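Local coordinates for packaging protein UL32 (Human herpesvirus 8 type M, PDB 6XF9) that binds zinc, forms a pentameric ring required for herpesviral packaging, and probably helps bring new capsids to the replication compartments where genomic DNA is cleaved and packaged, at residues 363-367 and 368-372; 286-290 and 291-295; 356-359 and 360-364; 314-317 and 318-322. One frame throughout, in Å; residues are numbered along the deposited sequence.

Reading from the N terminus, contact 2 (286-295) comes first, a hairpin whose turn folds the chain back just ahead of zinc ligand Cys296. Contact 4 (314-322) follows as the last turns of helix 308-321. Contact 3 (356-364) carries the chain from helix 349-357 into helix 360-369, and contact 1 (363-372) takes that helix on into helix 371-379. The contacts run in series, none nested; only 3 and 1 overlap, at Ile363 and His364. Helix 360-369 and its N-cap tie the set together: Thr359 and Lys365 touch the hairpin, while Phe368 packs on Val319 and Met320 of contact 4. Contacts 2 and 4 do not touch, their nearest atoms about 14 Å apart.

Contact 1 of 4, residues 363-367 and 368-372; sequences IHKHL and FCDPL. With ZN (zinc ion), chain P.
The imidazole of His364 carries the sulfur of Cys369 over one face: SG sits 3.6 Å from the centroid of the His364 ring, displaced toward the rim near NE2, and Phe368 CD2 lies at the edge of the same ring. The phenyl ring of Phe368 is covered on one face by its neighbour, with Leu367 CB 4.0 Å from the ring centroid in a CH-pi contact; His364 O lies near the plane at its edge. Here helix 360-369 runs out. Phe368 N still bonds His364 O, but Lys365 O is gripped twice, by Cys369 N at 3.2 Å from above the carbonyl plane and by Asp370 N at 2.7 Å almost straight (175°) and in that plane. The latter is a wider, pi-type closure. Asp370 then serves as N-cap of the next helix, its OD1 accepting a weak bond from Leu372 N and another from Cys373 N. Lys365 CG lies 3.7 Å from Asp370 CB, the chains side by side, yet their charges pair elsewhere: NZ with the Ala467 carboxylate, OD2 with Lys426. His366 has CG anti to the backbone N (chi1 172°), and its ND1 binds zinc at 2.2 Å, completing a site with Cys296, Cys299 and Cys373. Phe368 packs on helix 308-321, His364 on helix 329-338 with ND1 hydrogen-bonded to Tyr466 OH, and Asp370 on helix 416-430, with strand 292-293 beside Lys365.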
loop_
_atom_site.group_PDB
_atom_site.type_symbol
_atom_site.label_atom_id
_atom_site.label_comp_id
_atom_site.label_asym_id
_atom_site.label_seq_id
_atom_site.Cartn_x
_atom_site.Cartn_y
_atom_site.Cartn_z
ATOM N N ILE D 363 23.568 26.056 -20.995
ATOM C CA ILE D 363 22.966 27.296 -20.524
ATOM C C ILE D 363 21.546 27.034 -20.045
ATOM O O ILE D 363 21.118 27.568 -19.014
ATOM C CB ILE D 363 23.024 28.356 -21.639
ATOM C CG1 ILE D 363 24.475 28.751 -21.886
ATOM C CG2 ILE D 363 22.221 29.591 -21.283
ATOM C CD1 ILE D 363 24.700 29.369 -23.217
ATOM N N HIS D 364 20.795 26.193 -20.766
ATOM C CA HIS D 364 19.472 25.787 -20.292
ATOM C C HIS D 364 19.569 25.146 -18.919
ATOM O O HIS D 364 18.823 25.499 -17.999
ATOM C CB HIS D 364 18.832 24.801 -21.269
ATOM C CG HIS D 364 17.468 24.337 -20.854
ATOM N ND1 HIS D 364 17.006 23.059 -21.098
ATOM C CD2 HIS D 364 16.456 24.988 -20.230
ATOM C CE1 HIS D 364 15.777 22.939 -20.626
ATOM N NE2 HIS D 364 15.419 24.094 -20.095
ATOM N N LYS D 365 20.473 24.173 -18.775
ATOM C CA LYS D 365 20.654 23.484 -17.504
ATOM C C LYS D 365 21.005 24.455 -16.403
ATOM O O LYS D 365 20.482 24.356 -15.289
ATOM C CB LYS D 365 21.743 22.436 -17.637
ATOM C CG LYS D 365 22.237 21.920 -16.340
ATOM C CD LYS D 365 23.441 21.037 -16.567
ATOM C CE LYS D 365 24.160 20.836 -15.276
ATOM N NZ LYS D 365 25.182 19.802 -15.446
ATOM N N HIS D 366 21.890 25.400 -16.686
ATOM C CA HIS D 366 22.401 26.247 -15.615
ATOM C C HIS D 366 21.400 27.296 -15.185
ATOM O O HIS D 366 21.225 27.524 -13.989
ATOM C CB HIS D 366 23.710 26.930 -16.055
ATOM C CG HIS D 366 24.204 27.962 -15.089
ATOM N ND1 HIS D 366 24.937 27.639 -13.962
ATOM C CD2 HIS D 366 24.042 29.304 -15.066
ATOM C CE1 HIS D 366 25.209 28.747 -13.295
ATOM N NE2 HIS D 366 24.668 29.768 -13.936
ATOM N N LEU D 367 20.707 27.935 -16.123
ATOM C CA LEU D 367 19.825 29.034 -15.738
ATOM C C LEU D 367 18.433 28.577 -15.330
ATOM O O LEU D 367 17.760 29.290 -14.578
ATOM C CB LEU D 367 19.682 30.049 -16.877
ATOM C CG LEU D 367 20.890 30.908 -17.251
ATOM C CD1 LEU D 367 20.598 31.638 -18.549
ATOM C CD2 LEU D 367 21.220 31.885 -16.156
ATOM N N PHE D 368 17.952 27.425 -15.825
ATOM C CA PHE D 368 16.548 27.075 -15.641
ATOM C C PHE D 368 16.297 25.700 -15.042
ATOM O O PHE D 368 15.176 25.467 -14.590
ATOM C CB PHE D 368 15.787 27.162 -16.980
ATOM C CG PHE D 368 15.905 28.506 -17.696
ATOM C CD1 PHE D 368 15.104 29.581 -17.333
ATOM C CD2 PHE D 368 16.812 28.680 -18.742
ATOM C CE1 PHE D 368 15.206 30.813 -17.989
ATOM C CE2 PHE D 368 16.916 29.922 -19.410
ATOM C CZ PHE D 368 16.113 30.979 -19.026
ATOM N N CYS D 369 17.282 24.792 -15.004
ATOM C CA CYS D 369 17.051 23.401 -14.606
ATOM C C CYS D 369 17.846 22.941 -13.391
ATOM O O CYS D 369 17.236 22.528 -12.399
ATOM C CB CYS D 369 17.339 22.437 -15.761
ATOM S SG CYS D 369 16.278 22.745 -17.137
ATOM N N ASP D 370 19.174 22.936 -13.427
ATOM C CA ASP D 370 19.885 22.199 -12.385
ATOM C C ASP D 370 19.714 22.900 -11.042
ATOM O O ASP D 370 19.853 24.121 -10.968
ATOM C CB ASP D 370 21.352 22.044 -12.721
ATOM C CG ASP D 370 22.053 21.083 -11.775
ATOM O OD1 ASP D 370 22.385 21.513 -10.657
ATOM O OD2 ASP D 370 22.233 19.887 -12.115
ATOM N N PRO D 371 19.365 22.176 -9.972
ATOM C CA PRO D 371 19.174 22.844 -8.673
ATOM C C PRO D 371 20.481 23.243 -7.997
ATOM O O PRO D 371 20.450 24.104 -7.119
ATOM C CB PRO D 371 18.399 21.798 -7.857
ATOM C CG PRO D 371 18.849 20.500 -8.402
ATOM C CD PRO D 371 19.174 20.715 -9.864
ATOM N N LEU D 372 21.610 22.591 -8.293
ATOM C CA LEU D 372 22.889 23.055 -7.747
ATOM C C LEU D 372 23.356 24.335 -8.432
ATOM O O LEU D 372 24.039 25.160 -7.806
ATOM C CB LEU D 372 23.972 21.979 -7.866
ATOM C CG LEU D 372 25.340 22.424 -7.328
ATOM C CD1 LEU D 372 25.151 22.868 -5.895
ATOM C CD2 LEU D 372 26.421 21.340 -7.419
HETATM ZN ZN ZN P . 25.861 25.738 -13.362
#

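Contact 2 of 4, residues 286-290 and 291-295; sequences LRYKN and GTASV
Thr292 meets Lys289 through two bonds to one carbonyl. Its hydroxyl OG1 donates to Lys289 O at 2.8 Å, lying in the carbonyl plane, while its backbone N reaches the same oxygen at 2.9 Å from above that plane. With chi1 at 72°, OG1 stands between the backbone N and the carbonyl carbon, where it can reach back across the turn. Lys289 N returns a bond to Thr292 O. On the other face, Ala293 CB presses obliquely against the Tyr288 ring, 3.4 Å from CE2, and is met by Leu286 CD1 at 3.7 Å; that methyl also touches Val295 CG2. These pairs make a tight antiparallel beta hairpin: Lys289 and Thr292 are the hydrogen-bonded pair, Tyr288 and Ala293 the non-hydrogen-bonded one, and a type I' turn joins the strands, with Asn290 and Gly291 both at positive phi. Beyond the strands the ladder goes on differently. Ser294 N bonds Arg287 O in its carbonyl plane, but Ser294 OG substitutes for a backbone acceptor, taking Arg287 N at 2.9 Å. The second shell fixes these groups. Gly285 O hydrogen-bonds the same Ser294 OG, Ala467 N bonds Thr292 OG1, and Asn430 OD1 holds Arg287 NE. Gly291 O takes the hydroxyl of Thr359, which sets the turn against the start of helix 360-369.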
loop_
_atom_site.group_PDB
_atom_site.type_symbol
_atom_site.label_atom_id
_atom_site.label_comp_id
_atom_site.label_asym_id
_atom_site.label_seq_id
_atom_site.Cartn_x
_atom_site.Cartn_y
_atom_site.Cartn_z
ATOM N N LEU D 286 33.531 13.572 -14.118
ATOM C CA LEU D 286 33.064 14.280 -15.266
ATOM C C LEU D 286 32.360 13.321 -16.208
ATOM O O LEU D 286 32.978 12.581 -16.877
ATOM C CB LEU D 286 34.230 14.935 -15.959
ATOM C CG LEU D 286 33.925 15.682 -17.206
ATOM C CD1 LEU D 286 32.844 16.636 -16.908
ATOM C CD2 LEU D 286 35.084 16.483 -17.619
ATOM N N ARG D 287 31.062 13.448 -16.329
ATOM C CA ARG D 287 30.242 12.602 -17.147
ATOM C C ARG D 287 29.439 13.430 -18.085
ATOM O O ARG D 287 29.082 14.492 -17.727
ATOM C CB ARG D 287 29.232 11.959 -16.273
ATOM C CG ARG D 287 29.664 10.703 -15.636
ATOM C CD ARG D 287 28.640 10.309 -14.625
ATOM N NE ARG D 287 28.902 10.947 -13.385
ATOM C CZ ARG D 287 29.812 10.531 -12.539
ATOM N NH1 ARG D 287 30.521 9.477 -12.839
ATOM N NH2 ARG D 287 30.002 11.168 -11.414
ATOM N N TYR D 288 29.082 12.918 -19.252
ATOM C CA TYR D 288 28.322 13.672 -20.232
ATOM C C TYR D 288 26.962 13.196 -20.562
ATOM O O TYR D 288 26.737 12.054 -20.503
ATOM C CB TYR D 288 29.055 13.699 -21.521
ATOM C CG TYR D 288 30.244 14.520 -21.440
ATOM C CD1 TYR D 288 31.415 13.996 -21.050
ATOM C CD2 TYR D 288 30.201 15.820 -21.714
ATOM C CE1 TYR D 288 32.511 14.760 -20.949
ATOM C CE2 TYR D 288 31.293 16.573 -21.613
ATOM C CZ TYR D 288 32.413 16.015 -21.220
ATOM O OH TYR D 288 33.484 16.724 -21.118
ATOM N N LYS D 289 26.043 14.091 -20.808
ATOM C CA LYS D 289 24.709 13.749 -21.226
ATOM C C LYS D 289 24.049 14.919 -21.917
ATOM O O LYS D 289 24.143 15.963 -21.436
ATOM C CB LYS D 289 23.863 13.380 -20.035
ATOM C CG LYS D 289 22.803 12.367 -20.287
ATOM C CD LYS D 289 21.831 12.386 -19.158
ATOM C CE LYS D 289 20.859 11.261 -19.250
ATOM N NZ LYS D 289 19.693 11.374 -18.367
ATOM N N ASN D 290 23.416 14.739 -23.055
ATOM C CA ASN D 290 22.690 15.785 -23.735
ATOM C C ASN D 290 23.410 17.082 -23.932
ATOM O O ASN D 290 22.882 18.068 -23.718
ATOM C CB ASN D 290 21.377 16.030 -23.072
ATOM C CG ASN D 290 20.263 15.307 -23.710
ATOM O OD1 ASN D 290 19.583 15.836 -24.542
ATOM N ND2 ASN D 290 20.097 14.071 -23.364
ATOM N N GLY D 291 24.639 17.105 -24.311
ATOM C CA GLY D 291 25.272 18.393 -24.491
ATOM C C GLY D 291 25.641 19.104 -23.211
ATOM O O GLY D 291 25.988 20.287 -23.248
ATOM N N THR D 292 25.521 18.441 -22.072
ATOM C CA THR D 292 25.980 18.969 -20.803
ATOM C C THR D 292 26.986 18.000 -20.210
ATOM O O THR D 292 27.171 16.888 -20.709
ATOM C CB THR D 292 24.832 19.154 -19.822
ATOM O OG1 THR D 292 24.390 17.867 -19.380
ATOM C CG2 THR D 292 23.694 19.857 -20.497
ATOM N N ALA D 293 27.632 18.432 -19.129
ATOM C CA ALA D 293 28.608 17.618 -18.420
ATOM C C ALA D 293 28.393 17.809 -16.927
ATOM O O ALA D 293 27.822 18.813 -16.496
ATOM C CB ALA D 293 30.037 17.993 -18.814
ATOM N N SER D 294 28.855 16.841 -16.128
ATOM C CA SER D 294 28.645 16.959 -14.688
ATOM C C SER D 294 29.426 18.100 -14.071
ATOM O O SER D 294 29.128 18.469 -12.930
ATOM C CB SER D 294 29.011 15.675 -13.960
ATOM O OG SER D 294 30.324 15.291 -14.268
ATOM N N VAL D 295 30.410 18.659 -14.774
ATOM C CA VAL D 295 31.085 19.878 -14.342
ATOM C C VAL D 295 30.497 21.036 -15.134
ATOM O O VAL D 295 30.705 21.142 -16.341
ATOM C CB VAL D 295 32.607 19.793 -14.530
ATOM C CG1 VAL D 295 33.252 21.119 -14.164
ATOM C CG2 VAL D 295 33.184 18.707 -13.672
#

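Contact 3 of 4, residues 356-359 and 360-364; sequences RGCT and PQEIH
Thr359 caps helix 360-369, standing at its N-cap position just after the chain leaves helix 349-357 at Cys358. From Thr359 the side chain starts at CB, which stands beside the peptide link to Pro360, with Pro360 CD 3.5 Å away. One branch, OG1, sits between the backbone N and the carbonyl carbon (chi1 78°), and from there it accepts the N-H of Glu362 at 3.1 Å in a nearly straight capping bond of 162°. The same hydroxyl lies 3.2 Å from Glu362 CG, and its partner outside the turn is Gly291 O. The other branch, Thr359 CG2, lies 3.8 Å from Glu362 OE1, the two side chains crossing at about a right angle. Beyond CG the Glu362 chain stays extended, which brings OE1 to 3.5 Å from Thr359 N. The backbone of Thr359 adds the first regular helical bond, from Ile363 N to Thr359 O, nearly along the C=O axis. Ile363 reaches back to Cys358, and both rest on Leu298 of helix 297-304, which follows the zinc ligand Cys296. The touching atoms are Ile363 CD1 and Cys358 CB, 4.0 Å apart.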
loop_
_atom_site.group_PDB
_atom_site.type_symbol
_atom_site.label_atom_id
_atom_site.label_comp_id
_atom_site.label_asym_id
_atom_site.label_seq_id
_atom_site.Cartn_x
_atom_site.Cartn_y
_atom_site.Cartn_z
ATOM N N ARG D 356 29.154 32.155 -24.834
ATOM C CA ARG D 356 28.579 31.960 -26.165
ATOM C C ARG D 356 29.005 30.654 -26.808
ATOM O O ARG D 356 28.364 30.214 -27.766
ATOM C CB ARG D 356 28.949 33.131 -27.060
ATOM C CG ARG D 356 28.366 34.420 -26.531
ATOM C CD ARG D 356 28.618 35.552 -27.480
ATOM N NE ARG D 356 28.060 35.258 -28.795
ATOM C CZ ARG D 356 28.372 35.926 -29.898
ATOM N NH1 ARG D 356 29.225 36.944 -29.827
ATOM N NH2 ARG D 356 27.814 35.598 -31.059
ATOM N N GLY D 357 30.109 30.063 -26.353
ATOM C CA GLY D 357 30.521 28.761 -26.847
ATOM C C GLY D 357 29.827 27.593 -26.179
ATOM O O GLY D 357 29.834 26.487 -26.731
ATOM N N CYS D 358 29.269 27.802 -24.985
ATOM C CA CYS D 358 28.516 26.754 -24.318
ATOM C C CYS D 358 27.339 26.322 -25.177
ATOM O O CYS D 358 26.759 27.119 -25.920
ATOM C CB CYS D 358 28.018 27.227 -22.953
ATOM S SG CYS D 358 29.313 27.412 -21.685
ATOM N N THR D 359 26.978 25.048 -25.055
ATOM C CA THR D 359 25.820 24.540 -25.763
ATOM C C THR D 359 24.542 25.113 -25.149
ATOM O O THR D 359 24.526 25.476 -23.970
ATOM C CB THR D 359 25.809 23.015 -25.703
ATOM O OG1 THR D 359 25.349 22.580 -24.415
ATOM C CG2 THR D 359 27.192 22.503 -25.908
ATOM N N PRO D 360 23.453 25.195 -25.925
ATOM C CA PRO D 360 22.186 25.679 -25.341
ATOM C C PRO D 360 21.695 24.807 -24.207
ATOM O O PRO D 360 20.932 25.283 -23.365
ATOM C CB PRO D 360 21.209 25.679 -26.527
ATOM C CG PRO D 360 22.080 25.607 -27.766
ATOM C CD PRO D 360 23.300 24.830 -27.344
ATOM N N GLN D 361 22.066 23.527 -24.177
ATOM C CA GLN D 361 21.724 22.710 -23.021
ATOM C C GLN D 361 22.506 23.133 -21.780
ATOM O O GLN D 361 21.936 23.189 -20.692
ATOM C CB GLN D 361 21.983 21.240 -23.310
ATOM C CG GLN D 361 21.026 20.565 -24.273
ATOM C CD GLN D 361 21.374 20.804 -25.706
ATOM O OE1 GLN D 361 22.465 21.275 -26.017
ATOM N NE2 GLN D 361 20.476 20.423 -26.602
ATOM N N GLU D 362 23.810 23.426 -21.899
ATOM C CA GLU D 362 24.553 23.857 -20.712
ATOM C C GLU D 362 23.946 25.111 -20.132
ATOM O O GLU D 362 23.832 25.243 -18.910
ATOM C CB GLU D 362 26.030 24.105 -21.009
ATOM C CG GLU D 362 26.800 22.896 -21.533
ATOM C CD GLU D 362 28.300 23.117 -21.523
ATOM O OE1 GLU D 362 28.853 23.347 -22.631
ATOM O OE2 GLU D 362 28.907 23.111 -20.416
ATOM N N ILE D 363 23.568 26.056 -20.995
ATOM C CA ILE D 363 22.966 27.296 -20.524
ATOM C C ILE D 363 21.546 27.034 -20.045
ATOM O O ILE D 363 21.118 27.568 -19.014
ATOM C CB ILE D 363 23.024 28.356 -21.639
ATOM C CG1 ILE D 363 24.475 28.751 -21.886
ATOM C CG2 ILE D 363 22.221 29.591 -21.283
ATOM C CD1 ILE D 363 24.700 29.369 -23.217
ATOM N N HIS D 364 20.795 26.193 -20.766
ATOM C CA HIS D 364 19.472 25.787 -20.292
ATOM C C HIS D 364 19.569 25.146 -18.919
ATOM O O HIS D 364 18.823 25.499 -17.999
ATOM C CB HIS D 364 18.832 24.801 -21.269
ATOM C CG HIS D 364 17.468 24.337 -20.854
ATOM N ND1 HIS D 364 17.006 23.059 -21.098
ATOM C CD2 HIS D 364 16.456 24.988 -20.230
ATOM C CE1 HIS D 364 15.777 22.939 -20.626
ATOM N NE2 HIS D 364 15.419 24.094 -20.095
#

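Contact 4 of 4, residues 314-317 and 318-322; sequences TLQC and EVMGH
Thr314 lies within the run of alpha-helical i to i+4 bonds of helix 308-321, near its C-terminal end, its carbonyl O taking Glu318 N at 2.9 Å. Glu318 CG passes 3.6 Å from Thr314 O and the chain then extends outward, where OE1 hydrogen-bonds the hydroxyl of Tyr345; the hydroxyl of Thr314 itself turns back to Lys310 O. Next comes Leu315, whose O receives Val319 N at 2.8 Å, the donor nearly in line with the carbonyl bond. Leu315 has CG anti to its own nitrogen (chi1 176°), and together with a chi2 of 55° this brings CD1 to Val319 CG2 at 3.9 Å. The two aliphatic chains meet at a slant and make a shared surface for helix 329-338: Leu315 packs on Val336, Val319 on Leu329 and Ile333. Gln316 follows on a different side. Its O accepts from Met320 N, and Met320 CG lies 3.1 Å from Gln316 O. Both side chains then rest on Phe368 of helix 360-369, joined there by Val319, so that one aromatic ring is packed by three residues of this helix end. Cys317 closes the segment with the last of the four bonds, Gly321 N to Cys317 O at 2.7 Å and 151°.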
loop_
_atom_site.group_PDB
_atom_site.type_symbol
_atom_site.label_atom_id
_atom_site.label_comp_id
_atom_site.label_asym_id
_atom_site.label_seq_id
_atom_site.Cartn_x
_atom_site.Cartn_y
_atom_site.Cartn_z
ATOM N N THR D 314 21.507 38.790 -16.446
ATOM C CA THR D 314 21.021 39.615 -17.543
ATOM C C THR D 314 20.656 38.760 -18.751
ATOM O O THR D 314 19.637 39.004 -19.401
ATOM C CB THR D 314 22.080 40.654 -17.898
ATOM O OG1 THR D 314 22.161 41.622 -16.840
ATOM C CG2 THR D 314 21.737 41.336 -19.195
ATOM N N LEU D 315 21.455 37.715 -19.021
ATOM C CA LEU D 315 21.126 36.742 -20.059
ATOM C C LEU D 315 19.799 36.047 -19.757
ATOM O O LEU D 315 18.971 35.846 -20.658
ATOM C CB LEU D 315 22.255 35.723 -20.185
ATOM C CG LEU D 315 22.085 34.550 -21.154
ATOM C CD1 LEU D 315 21.756 35.004 -22.576
ATOM C CD2 LEU D 315 23.311 33.649 -21.122
ATOM N N GLN D 316 19.567 35.688 -18.491
ATOM C CA GLN D 316 18.297 35.062 -18.140
ATOM C C GLN D 316 17.128 35.959 -18.505
ATOM O O GLN D 316 16.070 35.462 -18.909
ATOM C CB GLN D 316 18.250 34.709 -16.657
ATOM C CG GLN D 316 17.020 33.901 -16.304
ATOM C CD GLN D 316 16.970 33.550 -14.844
ATOM O OE1 GLN D 316 17.707 34.120 -14.025
ATOM N NE2 GLN D 316 16.167 32.535 -14.512
ATOM N N CYS D 317 17.273 37.277 -18.283
ATOM C CA CYS D 317 16.249 38.240 -18.697
ATOM C C CYS D 317 16.137 38.312 -20.217
ATOM O O CYS D 317 15.034 38.454 -20.754
ATOM C CB CYS D 317 16.532 39.627 -18.108
ATOM S SG CYS D 317 16.630 39.646 -16.281
ATOM N N GLU D 318 17.262 38.234 -20.935
ATOM C CA GLU D 318 17.165 38.273 -22.389
ATOM C C GLU D 318 16.432 37.045 -22.893
ATOM O O GLU D 318 15.583 37.139 -23.789
ATOM C CB GLU D 318 18.543 38.312 -23.065
ATOM C CG GLU D 318 19.395 39.583 -22.967
ATOM C CD GLU D 318 20.509 39.602 -24.042
ATOM O OE1 GLU D 318 21.715 39.646 -23.706
ATOM O OE2 GLU D 318 20.180 39.449 -25.238
ATOM N N VAL D 319 16.749 35.878 -22.319
ATOM C CA VAL D 319 16.118 34.635 -22.745
ATOM C C VAL D 319 14.613 34.670 -22.463
ATOM O O VAL D 319 13.796 34.298 -23.314
ATOM C CB VAL D 319 16.813 33.442 -22.067
ATOM C CG1 VAL D 319 16.024 32.178 -22.322
ATOM C CG2 VAL D 319 18.252 33.313 -22.558
ATOM N N MET D 320 14.224 35.156 -21.285
ATOM C CA MET D 320 12.811 35.240 -20.936
ATOM C C MET D 320 12.090 36.339 -21.726
ATOM O O MET D 320 11.014 36.108 -22.292
ATOM C CB MET D 320 12.685 35.498 -19.439
ATOM C CG MET D 320 13.222 34.384 -18.573
ATOM S SD MET D 320 12.435 32.817 -18.957
ATOM C CE MET D 320 11.182 32.821 -17.658
ATOM N N GLY D 321 12.685 37.532 -21.814
ATOM C CA GLY D 321 11.953 38.725 -22.220
ATOM C C GLY D 321 11.966 39.147 -23.680
ATOM O O GLY D 321 11.020 39.814 -24.119
ATOM N N HIS D 322 13.003 38.771 -24.448
ATOM C CA HIS D 322 13.135 39.277 -25.820
ATOM C C HIS D 322 12.119 38.636 -26.761
ATOM O O HIS D 322 11.379 39.342 -27.456
ATOM C CB HIS D 322 14.551 39.041 -26.365
ATOM C CG HIS D 322 15.566 40.052 -25.916
ATOM N ND1 HIS D 322 16.829 40.131 -26.471
ATOM C CD2 HIS D 322 15.507 41.025 -24.972
ATOM C CE1 HIS D 322 17.505 41.105 -25.884
ATOM N NE2 HIS D 322 16.726 41.663 -24.971
#